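Local structure of G protein coupled receptor (3T33) at residues 35-38 against 39-43. The protein binds zinc, belongs to the LanC-like family of lanthionine synthetase C relatives, and may play a role in abscisic acid signalling. Numbering follows the deposited sequence. Where two conformers were deposited one is given.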
# COMPACT_ATOMS: atom_id res chain seq x y z
N ASP A 35 -24.26 18.25 -7.32
CA ASP A 35 -23.08 18.82 -7.97
C ASP A 35 -22.38 17.78 -8.86
O ASP A 35 -23.00 16.78 -9.24
CB ASP A 35 -22.10 19.36 -6.93
CG ASP A 35 -21.72 18.32 -5.89
OD1 ASP A 35 -21.84 17.11 -6.19
OD2 ASP A 35 -21.30 18.71 -4.78
N SER A 36 -21.11 18.00 -9.19
CA SER A 36 -20.38 17.05 -10.03
C SER A 36 -19.93 15.84 -9.20
O SER A 36 -20.01 14.72 -9.64
CB SER A 36 -19.23 17.75 -10.74
OG SER A 36 -18.36 18.34 -9.79
N LEU A 37 -19.50 16.10 -7.97
CA LEU A 37 -19.17 15.08 -7.01
C LEU A 37 -20.32 14.07 -6.71
O LEU A 37 -20.09 12.85 -6.74
CB LEU A 37 -18.68 15.74 -5.73
CG LEU A 37 -17.79 14.94 -4.75
CD1 LEU A 37 -18.41 14.67 -3.44
CD2 LEU A 37 -17.10 13.65 -5.34
N THR A 38 -21.53 14.58 -6.45
CA THR A 38 -22.63 13.69 -6.08
C THR A 38 -23.01 12.89 -7.29
O THR A 38 -23.42 11.77 -7.16
CB THR A 38 -23.90 14.48 -5.55
OG1 THR A 38 -24.18 15.54 -6.47
CG2 THR A 38 -23.64 15.09 -4.16
N LYS A 39 -22.89 13.47 -8.47
CA LYS A 39 -23.24 12.73 -9.68
C LYS A 39 -22.27 11.55 -9.87
O LYS A 39 -22.70 10.44 -10.16
CB LYS A 39 -23.29 13.67 -10.89
CG LYS A 39 -24.45 14.71 -10.70
CD LYS A 39 -24.71 15.58 -11.95
CE LYS A 39 -25.86 16.59 -11.73
NZ LYS A 39 -26.69 16.84 -12.98
N LEU A 40 -20.98 11.79 -9.68
CA LEU A 40 -19.99 10.70 -9.67
C LEU A 40 -20.41 9.58 -8.68
O LEU A 40 -20.41 8.40 -9.01
CB LEU A 40 -18.61 11.23 -9.26
CG LEU A 40 -17.84 12.07 -10.26
CD1 LEU A 40 -16.55 12.67 -9.67
CD2 LEU A 40 -17.47 11.10 -11.33
N LEU A 41 -20.81 9.96 -7.47
CA LEU A 41 -21.07 8.95 -6.47
C LEU A 41 -22.26 8.06 -6.83
O LEU A 41 -22.28 6.89 -6.48
CB LEU A 41 -21.29 9.59 -5.09
CG LEU A 41 -20.05 10.27 -4.49
CD1 LEU A 41 -20.46 11.20 -3.38
CD2 LEU A 41 -19.11 9.24 -3.94
N SER A 42 -23.25 8.62 -7.53
CA SER A 42 -24.48 7.92 -7.94
C SER A 42 -24.22 6.97 -9.11
O SER A 42 -24.93 5.99 -9.29
CB SER A 42 -25.58 8.92 -8.35
OG SER A 42 -25.82 9.93 -7.37
N LEU A 43 -23.22 7.29 -9.92
CA LEU A 43 -22.83 6.52 -11.09
C LEU A 43 -22.76 4.98 -10.85
O LEU A 43 -22.25 4.52 -9.80
CB LEU A 43 -21.48 7.03 -11.52
CG LEU A 43 -21.19 7.54 -12.92
CD1 LEU A 43 -22.30 8.42 -13.53
CD2 LEU A 43 -19.85 8.30 -12.90
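Leu37 and Leu41, one turn apart on the short helix 36-42, lean obliquely across each other, and CD1 of Leu37 meets CD1 of Leu41 at 4.0 Å. The two side chains leave the backbone differently: Leu37 carries CG opposite its own N (chi1 -158°), whereas Leu41 sets CG opposite its carbonyl carbon, which also lays CG of Leu41 3.4 Å from the carbonyl oxygen of Leu37. The other branch of Leu37, CD2, faces CD1 of Leu40 more loosely. All three leucines reach helix 353-375, touching Ser364, Asp368 and Ala361, while Ser36 OG bonds to Asp368 and Lys360 NZ holds the carbonyl oxygens of Leu41 and Leu43 near the other end.

Thr38 is engaged at its backbone amide by the side chain of Asp35, the N-cap, whose OD1 lies 2.6 Å from Thr38 N and nearly in line with its C-O bond; Thr38 OG1 donates to the same OD1 at 2.8 Å from above the carboxylate plane. OG1 is brought to the carboxylate by its position between the backbone N and the carbonyl carbon (chi1 48°). One turn on, Ser42 N bonds to the Thr38 carbonyl oxygen, and in the conformer given Ser42 OG adds a second bond to Thr38 O at 3.0 Å, from the opposite face of the carbonyl plane. Alongside, the aliphatic chain of Lys39 runs past the Asp35 carbonyl oxygen, while the Lys39 amide bonds to it weakly.

The helix thus joins an apolar side packed on helix 353-375 to a polar flank on which Asp35, and Ser42 in the conformer given, bond to the backbone of Thr38, and the Thr38 hydroxyl bonds back to the cap. A carboxylate at the N-terminal end would probably also be favoured by the helix dipole, adding an electrostatic term to the capping bond.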